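Local coordinates for protein Pcdhgc3 (Mus musculus, PDB 4ZI8) that probably acts as a calcium-dependent cell-adhesion protein and may help establish specific neuronal connections, represented here by its first three extracellular cadherin repeats, at residues B[29-35]-B[78-84]; B[131-137]-B[221-227]; B[192-196]-B[260-264]. One frame throughout, in Å; residues are numbered along the deposited sequence.

Interaction 1 of 3, residues B[29-35]-B[78-84]. With CA (calcium ion), chain P; CA (calcium ion), chain O.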
# COMPACT_ATOMS: atom_id res chain seq x y z
N GLU B 29 -7.20 -13.17 -44.83
CA GLU B 29 -7.69 -14.31 -44.06
C GLU B 29 -9.22 -14.35 -44.05
O GLU B 29 -9.89 -13.35 -44.34
CB GLU B 29 -7.18 -14.27 -42.60
CG GLU B 29 -7.51 -12.93 -41.88
CD GLU B 29 -7.42 -13.02 -40.35
OE1 GLU B 29 -7.64 -14.11 -39.77
OE2 GLU B 29 -7.11 -12.00 -39.74
N GLU B 30 -9.75 -15.50 -43.69
CA GLU B 30 -11.15 -15.68 -43.35
C GLU B 30 -12.03 -15.54 -44.60
O GLU B 30 -13.20 -15.22 -44.49
CB GLU B 30 -11.57 -14.69 -42.24
CG GLU B 30 -10.69 -14.77 -41.00
CD GLU B 30 -10.98 -15.95 -40.09
OE1 GLU B 30 -11.79 -16.85 -40.43
OE2 GLU B 30 -10.39 -15.97 -38.98
N ARG B 31 -11.49 -15.82 -45.78
CA ARG B 31 -12.36 -15.84 -46.97
C ARG B 31 -13.30 -17.03 -46.93
O ARG B 31 -12.97 -18.06 -46.35
CB ARG B 31 -11.55 -15.89 -48.26
CG ARG B 31 -10.71 -14.65 -48.57
CD ARG B 31 -11.46 -13.33 -48.41
NE ARG B 31 -11.40 -12.88 -47.01
CZ ARG B 31 -12.00 -11.79 -46.56
NH1 ARG B 31 -12.70 -11.04 -47.39
NH2 ARG B 31 -11.90 -11.45 -45.27
N GLU B 32 -14.45 -16.88 -47.58
CA GLU B 32 -15.42 -17.96 -47.69
C GLU B 32 -14.88 -19.12 -48.53
O GLU B 32 -13.99 -18.95 -49.36
CB GLU B 32 -16.72 -17.43 -48.31
CG GLU B 32 -17.44 -16.39 -47.43
CD GLU B 32 -18.94 -16.26 -47.75
OE1 GLU B 32 -19.39 -16.70 -48.84
OE2 GLU B 32 -19.67 -15.70 -46.90
N ARG B 33 -15.45 -20.30 -48.30
CA ARG B 33 -15.04 -21.46 -49.07
C ARG B 33 -15.42 -21.24 -50.53
O ARG B 33 -16.51 -20.79 -50.83
CB ARG B 33 -15.69 -22.73 -48.52
CG ARG B 33 -15.01 -23.96 -49.01
CD ARG B 33 -15.54 -25.23 -48.37
NE ARG B 33 -14.72 -26.37 -48.76
CZ ARG B 33 -15.13 -27.63 -48.79
NH1 ARG B 33 -16.38 -27.92 -48.44
NH2 ARG B 33 -14.30 -28.59 -49.16
N GLY B 34 -14.49 -21.51 -51.43
CA GLY B 34 -14.79 -21.30 -52.83
C GLY B 34 -14.16 -20.02 -53.33
O GLY B 34 -14.14 -19.76 -54.52
N PHE B 35 -13.61 -19.22 -52.41
CA PHE B 35 -12.96 -17.98 -52.80
C PHE B 35 -11.79 -18.25 -53.72
O PHE B 35 -10.87 -19.00 -53.36
CB PHE B 35 -12.48 -17.23 -51.55
CG PHE B 35 -11.82 -15.91 -51.84
CD1 PHE B 35 -10.46 -15.84 -52.07
CD2 PHE B 35 -12.57 -14.73 -51.84
CE1 PHE B 35 -9.84 -14.61 -52.30
CE2 PHE B 35 -11.97 -13.51 -52.07
CZ PHE B 35 -10.61 -13.44 -52.31
N VAL B 78 -10.11 -21.35 -51.99
CA VAL B 78 -10.07 -21.57 -50.54
C VAL B 78 -10.95 -22.76 -50.19
O VAL B 78 -12.11 -22.80 -50.57
CB VAL B 78 -10.52 -20.31 -49.77
CG1 VAL B 78 -10.74 -20.61 -48.28
CG2 VAL B 78 -9.48 -19.20 -49.97
N ASN B 79 -10.39 -23.75 -49.50
CA ASN B 79 -11.16 -24.96 -49.23
C ASN B 79 -11.45 -25.18 -47.73
O ASN B 79 -12.25 -26.02 -47.37
CB ASN B 79 -10.42 -26.17 -49.82
CG ASN B 79 -11.15 -27.48 -49.60
OD1 ASN B 79 -12.26 -27.67 -50.07
ND2 ASN B 79 -10.51 -28.40 -48.90
N ASP B 80 -10.81 -24.42 -46.86
CA ASP B 80 -11.07 -24.53 -45.42
C ASP B 80 -10.78 -23.16 -44.80
O ASP B 80 -10.16 -22.29 -45.44
CB ASP B 80 -10.18 -25.63 -44.81
CG ASP B 80 -10.69 -26.14 -43.46
OD1 ASP B 80 -11.62 -25.56 -42.85
OD2 ASP B 80 -10.12 -27.14 -42.97
N ARG B 81 -11.19 -22.98 -43.55
CA ARG B 81 -11.00 -21.71 -42.88
C ARG B 81 -9.53 -21.38 -42.72
O ARG B 81 -8.72 -22.19 -42.24
CB ARG B 81 -11.66 -21.72 -41.52
CG ARG B 81 -11.33 -20.49 -40.72
CD ARG B 81 -12.23 -20.36 -39.49
NE ARG B 81 -11.95 -19.10 -38.79
CZ ARG B 81 -12.10 -18.91 -37.49
NH1 ARG B 81 -12.55 -19.88 -36.72
NH2 ARG B 81 -11.80 -17.72 -36.96
N LEU B 82 -9.17 -20.17 -43.15
CA LEU B 82 -7.81 -19.66 -43.00
C LEU B 82 -7.87 -18.56 -41.96
O LEU B 82 -8.19 -17.42 -42.29
CB LEU B 82 -7.27 -19.11 -44.32
CG LEU B 82 -6.96 -20.18 -45.38
CD1 LEU B 82 -7.14 -19.57 -46.77
CD2 LEU B 82 -5.54 -20.63 -45.19
N ASP B 83 -7.61 -18.93 -40.70
CA ASP B 83 -7.59 -17.97 -39.60
C ASP B 83 -6.16 -17.65 -39.32
O ASP B 83 -5.43 -18.48 -38.76
CB ASP B 83 -8.28 -18.56 -38.37
CG ASP B 83 -8.11 -17.71 -37.13
OD1 ASP B 83 -7.87 -16.48 -37.23
OD2 ASP B 83 -8.25 -18.30 -36.05
N ARG B 84 -5.73 -16.47 -39.75
CA ARG B 84 -4.35 -16.05 -39.57
C ARG B 84 -3.96 -16.14 -38.08
O ARG B 84 -2.82 -16.47 -37.78
CB ARG B 84 -4.14 -14.62 -40.12
CG ARG B 84 -2.66 -14.18 -40.30
CD ARG B 84 -2.46 -12.70 -39.97
NE ARG B 84 -2.81 -12.45 -38.57
CZ ARG B 84 -2.03 -12.76 -37.55
NH1 ARG B 84 -0.82 -13.27 -37.74
NH2 ARG B 84 -2.45 -12.54 -36.32
CA CA P . -8.90 -14.59 -37.80
CA CA O . -6.96 -11.06 -37.69
O HOH W 1 -10.79 -18.84 -45.10
O HOH W 2 -10.11 -14.81 -35.73

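Interaction 2 of 3, residues B[131-137]-B[221-227]. With CA (calcium ion), chain Q; CA (calcium ion), chain R.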
# COMPACT_ATOMS: atom_id res chain seq x y z
N LYS B 131 -10.29 -5.72 -8.79
CA LYS B 131 -10.46 -4.96 -7.54
C LYS B 131 -9.13 -4.45 -7.01
O LYS B 131 -8.12 -5.14 -7.09
CB LYS B 131 -11.14 -5.82 -6.48
CG LYS B 131 -10.40 -7.11 -6.21
CD LYS B 131 -11.02 -7.96 -5.11
CE LYS B 131 -10.21 -9.24 -4.89
NZ LYS B 131 -10.61 -9.96 -3.65
N LEU B 132 -9.12 -3.22 -6.50
CA LEU B 132 -7.96 -2.70 -5.78
C LEU B 132 -8.42 -2.18 -4.42
O LEU B 132 -9.47 -1.54 -4.34
CB LEU B 132 -7.29 -1.57 -6.55
CG LEU B 132 -6.73 -1.86 -7.93
CD1 LEU B 132 -6.50 -0.55 -8.64
CD2 LEU B 132 -5.43 -2.61 -7.78
N GLU B 133 -7.67 -2.44 -3.37
CA GLU B 133 -7.94 -1.80 -2.08
C GLU B 133 -6.87 -0.76 -1.87
O GLU B 133 -5.69 -1.08 -1.87
CB GLU B 133 -7.96 -2.81 -0.94
CG GLU B 133 -8.95 -3.94 -1.18
CD GLU B 133 -9.18 -4.81 0.04
OE1 GLU B 133 -10.12 -5.64 -0.01
OE2 GLU B 133 -8.44 -4.68 1.05
N ILE B 134 -7.28 0.49 -1.72
CA ILE B 134 -6.31 1.57 -1.65
C ILE B 134 -6.58 2.48 -0.43
O ILE B 134 -7.67 3.04 -0.30
CB ILE B 134 -6.34 2.43 -2.92
CG1 ILE B 134 -6.16 1.56 -4.18
CG2 ILE B 134 -5.27 3.52 -2.86
CD1 ILE B 134 -6.38 2.32 -5.44
N SER B 135 -5.61 2.61 0.47
CA SER B 135 -5.75 3.49 1.64
C SER B 135 -5.92 4.93 1.23
O SER B 135 -5.26 5.39 0.30
CB SER B 135 -4.55 3.38 2.57
OG SER B 135 -4.60 4.37 3.61
N GLU B 136 -6.77 5.67 1.94
CA GLU B 136 -6.95 7.08 1.64
C GLU B 136 -5.70 7.85 2.03
O GLU B 136 -5.56 9.02 1.70
CB GLU B 136 -8.16 7.68 2.36
CG GLU B 136 -8.12 7.51 3.88
CD GLU B 136 -9.24 8.24 4.58
OE1 GLU B 136 -9.79 9.22 4.02
OE2 GLU B 136 -9.58 7.82 5.68
N ALA B 137 -4.79 7.18 2.73
CA ALA B 137 -3.56 7.82 3.19
C ALA B 137 -2.43 7.73 2.16
O ALA B 137 -1.33 8.21 2.42
CB ALA B 137 -3.12 7.20 4.51
N ARG B 221 -13.12 -1.92 -9.62
CA ARG B 221 -13.77 -1.45 -8.43
C ARG B 221 -12.73 -1.18 -7.33
O ARG B 221 -12.02 -2.07 -6.87
CB ARG B 221 -14.87 -2.44 -7.99
CG ARG B 221 -14.44 -3.74 -7.39
CD ARG B 221 -15.67 -4.52 -6.90
NE ARG B 221 -15.27 -5.60 -6.01
CZ ARG B 221 -14.85 -6.79 -6.42
NH1 ARG B 221 -14.50 -7.72 -5.53
NH2 ARG B 221 -14.77 -7.06 -7.72
N ILE B 222 -12.63 0.08 -6.95
CA ILE B 222 -11.70 0.45 -5.89
C ILE B 222 -12.40 0.62 -4.53
O ILE B 222 -13.34 1.39 -4.41
CB ILE B 222 -10.97 1.72 -6.27
CG1 ILE B 222 -10.22 1.48 -7.59
CG2 ILE B 222 -10.02 2.16 -5.14
CD1 ILE B 222 -9.97 2.72 -8.34
N THR B 223 -11.97 -0.16 -3.54
CA THR B 223 -12.40 0.05 -2.17
C THR B 223 -11.42 1.01 -1.51
O THR B 223 -10.23 0.72 -1.40
CB THR B 223 -12.45 -1.27 -1.40
OG1 THR B 223 -13.36 -2.16 -2.05
CG2 THR B 223 -12.91 -1.05 0.05
N VAL B 224 -11.90 2.18 -1.10
CA VAL B 224 -11.02 3.07 -0.35
C VAL B 224 -10.83 2.50 1.04
O VAL B 224 -11.80 2.17 1.72
CB VAL B 224 -11.57 4.50 -0.31
CG1 VAL B 224 -10.60 5.41 0.46
CG2 VAL B 224 -11.79 5.01 -1.73
N LEU B 225 -9.59 2.33 1.48
CA LEU B 225 -9.39 1.92 2.88
C LEU B 225 -9.32 3.13 3.82
O LEU B 225 -8.57 4.07 3.58
CB LEU B 225 -8.12 1.09 3.02
CG LEU B 225 -8.11 -0.20 2.18
CD1 LEU B 225 -6.74 -0.84 2.22
CD2 LEU B 225 -9.15 -1.16 2.73
N ASP B 226 -10.11 3.09 4.88
CA ASP B 226 -10.12 4.14 5.88
C ASP B 226 -8.76 4.29 6.56
O ASP B 226 -8.08 3.30 6.86
CB ASP B 226 -11.18 3.87 6.96
CG ASP B 226 -11.23 4.96 8.01
OD1 ASP B 226 -11.41 6.13 7.63
OD2 ASP B 226 -11.10 4.66 9.22
N ALA B 227 -8.37 5.54 6.80
CA ALA B 227 -7.25 5.83 7.67
C ALA B 227 -7.76 6.69 8.82
O ALA B 227 -8.81 7.33 8.69
CB ALA B 227 -6.16 6.53 6.93
CA CA Q . -10.64 8.35 7.75
CA CA R . -10.38 11.23 5.03
O HOH W 3 -5.42 2.94 5.60
O HOH W 4 -9.31 12.76 3.79
O HOH W 5 -11.18 13.06 6.45

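Interaction 3 of 3, residues B[192-196]-B[260-264]. With CA (calcium ion), chain S; CA (calcium ion), chain Q; CA (calcium ion), chain R.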
# COMPACT_ATOMS: atom_id res chain seq x y z
N LEU B 192 -7.48 10.09 -2.19
CA LEU B 192 -8.77 9.49 -1.88
C LEU B 192 -9.21 9.97 -0.50
O LEU B 192 -8.38 10.43 0.29
CB LEU B 192 -8.70 7.96 -1.89
CG LEU B 192 -8.25 7.33 -3.20
CD1 LEU B 192 -8.05 5.84 -3.00
CD2 LEU B 192 -9.29 7.60 -4.28
N ASP B 193 -10.50 9.85 -0.21
CA ASP B 193 -11.05 10.29 1.05
C ASP B 193 -12.19 9.37 1.43
O ASP B 193 -13.27 9.48 0.87
CB ASP B 193 -11.53 11.73 0.99
CG ASP B 193 -12.06 12.23 2.33
OD1 ASP B 193 -11.91 11.53 3.35
OD2 ASP B 193 -12.62 13.34 2.38
N TRP B 194 -11.95 8.46 2.39
CA TRP B 194 -12.94 7.46 2.77
C TRP B 194 -14.22 8.10 3.29
O TRP B 194 -15.32 7.57 3.03
CB TRP B 194 -12.39 6.51 3.85
CG TRP B 194 -13.37 5.40 4.18
CD1 TRP B 194 -13.40 4.14 3.63
CD2 TRP B 194 -14.46 5.46 5.10
NE1 TRP B 194 -14.44 3.42 4.17
CE2 TRP B 194 -15.12 4.21 5.07
CE3 TRP B 194 -14.96 6.46 5.95
CZ2 TRP B 194 -16.22 3.92 5.85
CZ3 TRP B 194 -16.07 6.18 6.74
CH2 TRP B 194 -16.70 4.91 6.67
N GLU B 195 -14.05 9.21 4.00
CA GLU B 195 -15.18 9.88 4.61
C GLU B 195 -16.13 10.42 3.57
O GLU B 195 -17.32 10.54 3.83
CB GLU B 195 -14.72 11.00 5.54
CG GLU B 195 -14.23 10.53 6.91
CD GLU B 195 -12.86 9.88 6.86
OE1 GLU B 195 -12.08 10.21 5.95
OE2 GLU B 195 -12.54 9.03 7.73
N ARG B 196 -15.61 10.76 2.39
CA ARG B 196 -16.42 11.40 1.37
C ARG B 196 -16.90 10.38 0.31
O ARG B 196 -18.07 10.32 -0.02
CB ARG B 196 -15.63 12.54 0.74
CG ARG B 196 -16.23 13.11 -0.55
CD ARG B 196 -15.33 14.21 -1.14
NE ARG B 196 -15.85 14.73 -2.41
CZ ARG B 196 -15.39 14.41 -3.61
NH1 ARG B 196 -14.37 13.55 -3.73
NH2 ARG B 196 -15.93 14.94 -4.71
N ASP B 260 -16.50 10.83 16.17
CA ASP B 260 -15.31 10.64 15.35
C ASP B 260 -15.79 10.21 13.96
O ASP B 260 -16.63 9.34 13.82
CB ASP B 260 -14.36 9.60 15.97
CG ASP B 260 -12.97 9.58 15.33
OD1 ASP B 260 -12.85 9.45 14.10
OD2 ASP B 260 -11.97 9.70 16.09
N LEU B 261 -15.26 10.85 12.93
CA LEU B 261 -15.78 10.58 11.61
C LEU B 261 -15.20 9.33 10.96
O LEU B 261 -15.68 8.90 9.90
CB LEU B 261 -15.53 11.79 10.70
CG LEU B 261 -16.44 12.99 10.97
CD1 LEU B 261 -16.06 14.14 10.05
CD2 LEU B 261 -17.89 12.60 10.72
N ASP B 262 -14.17 8.75 11.56
CA ASP B 262 -13.52 7.61 10.95
C ASP B 262 -14.30 6.30 11.14
O ASP B 262 -15.28 6.25 11.89
CB ASP B 262 -12.11 7.41 11.49
CG ASP B 262 -11.18 8.53 11.13
OD1 ASP B 262 -11.15 9.01 9.97
OD2 ASP B 262 -10.42 8.92 12.01
N GLU B 263 -13.84 5.26 10.45
CA GLU B 263 -14.51 3.96 10.46
C GLU B 263 -13.96 3.01 11.51
O GLU B 263 -12.77 3.01 11.79
CB GLU B 263 -14.38 3.32 9.07
CG GLU B 263 -14.86 1.90 8.99
CD GLU B 263 -14.59 1.30 7.63
OE1 GLU B 263 -13.40 1.09 7.30
OE2 GLU B 263 -15.57 1.04 6.90
N GLY B 264 -14.84 2.17 12.05
CA GLY B 264 -14.43 1.08 12.91
C GLY B 264 -13.63 1.55 14.11
O GLY B 264 -14.04 2.49 14.79
CA CA S . -10.44 8.86 14.43
CA CA Q . -10.64 8.35 7.75
CA CA R . -10.38 11.23 5.03
O HOH W 4 -9.31 12.76 3.79
O HOH W 5 -11.18 13.06 6.45

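Interaction 1 of 3, residues B[29-35]-B[78-84]
Glu-30 and Arg-81 join in a side-on salt bridge, an instructive case of a calcium ligand whose second oxygen also has a mate. Arg-81 NE donates to the syn lone pair of Glu-30 OE1 at 2.8 Å, and Arg-81 NH2 reaches Glu-30 OE2 at 3.0 Å, the two flat groups turned 37° apart. A bend at the second torsion of Glu-30 (chi2 -78°) brings the carboxylate round to this position. OE2 also binds a calcium ion, as do Glu-29 OE1 and Asp-83 OD1; the metal probably offsets the crowding of these oxygens, and Arg-81 may balance more of their charge. Glu-29 spreads its carboxylate over two ions: OE1 additionally accepts from Arg-84 N (3.0 Å), which lies above the carboxylate plane, while OE2 goes to the second calcium. Its backbone O is gripped by both NE and NH2 of Arg-31.

Several main-chain groups are paired as well. Glu-30 N donates to Leu-82 O at 2.8 Å, and a water gives to Arg-31 O while accepting from Leu-82 N. Further on, Gly-34 N donates to Val-78 O and Val-78 N to Phe-35 O, at the type II turn from Glu-32 to Phe-35. With Glu-85 and Asp-120 completing the first ion's protein ligands, the arrangement is that of the inter-repeat calcium site of cadherins, in which Asp-83 opens the Asp-Arg-Glu motif.

Interaction 2 of 3, residues B[131-137]-B[221-227]
Leu-132 and Ile-134 alternate with Arg-221, Thr-223 and Leu-225 in a parallel ladder. Leu-132 N donates to Arg-221 O, Thr-223 N to Leu-132 O, Ile-134 N to Thr-223 O and Leu-225 N to Ile-134 O, the short strand axes inclined at 25°. Leu-132, Ile-134, Ile-222 and Val-224 share one face, where Ile-134 CD1 meets Ile-222 CG2 at 3.7 Å; this face also packs on Phe-144, Phe-170 and Leu-186. On the other face the Arg-221 guanidinium lies flat over Lys-131 CB, its NH2 salt-bridged to Glu-129, and Leu-225 CD1 packs on Glu-133 CB.

This is the parallel pairing of first and last strands in a cadherin beta-sandwich, and it runs directly into the calcium site at the repeat's end. Glu-136 makes the transition. Its N still follows the ladder, donating to Leu-225 O. CB touches Val-224 CG1 at 3.8 Å, and CG, set between the backbone N and the carbonyl carbon (chi1 56°), passes 3.5 Å from Leu-225 O and brushes the methyl of Ala-227. The extended chain then divides at CD: OE1 binds one calcium ion at 2.3 Å, whereas OE2 binds another at 2.4 Å and accepts a hydrogen bond from Ala-227 N on its anti lone pair, 2.8 Å away and nearly straight at 172°. Asp-226 OD1 and Ala-227 O hold that second ion too, and the Asp-226 carboxylate meets Asn-266. Just before Glu-136, Ser-135 OG accepts from Ala-137 N in an ST turn, and a water spans Ser-135 OG and Asp-226 O.

Interaction 3 of 3, residues B[192-196]-B[260-264]
The indole of Trp-194 carries Glu-263 CB over one face of its six-membered ring, a CH-pi contact 3.9 Å from the centroid and 19° off the ring normal. The Glu-263 side chain continues across the ring at about a right angle to Trp-194, and its OE2 comes within 3.1 Å of Trp-194 CZ2. Leu-261 O approaches obliquely, and Trp-194 rests on Val-224 of strand 215-225. A serine in place of Trp-194 would probably leave Glu-263 without its aromatic platform, free to turn, and open a gap beside Val-224.

The other flat groups, the carboxylates of Glu-195 and Asp-262, are turned 67° apart and joined by metal, no direct hydrogen bond linking the loops. One calcium ion takes Glu-195 OE2 and Asp-262 OD1. Glu-195 OE1 passes to a second ion, shared with Asp-193 OD1, and Asp-262 OD2 binds a third at 2.4 Å, which Asp-260 chelates with both oxygens. Asx turns at Asp-193 and Asp-260 shape the loops around these ions.

The contact thus crosses between cadherin repeats: 192-196 lies in the loop between strands 182-188 and 199-208 of the second, 260-264 in that between strands 252-259 and 269-273 of the third.

The three contacts set out one principle at two successive repeat junctions: acidic side chains from separate segments converge on shared calcium ions. Interactions 1 and 2 are partly buried and each joins segments of a single repeat, while interaction 3 is a surface contact between repeats. Beyond the common calcium, interaction 1 relies on a salt bridge and water between loops, interaction 2 on sheet hydrogen bonds with an apolar face, and interaction 3 on a CH-pi contact. Glu-29 and Glu-136 play matching parts, each bridging two ions, though the centres of interactions 1 and 2 lie about 50 Å apart. Interactions 2 and 3, centres about 11 Å apart, share two ions, and Trp-194 N probably donates to Glu-136 OE1.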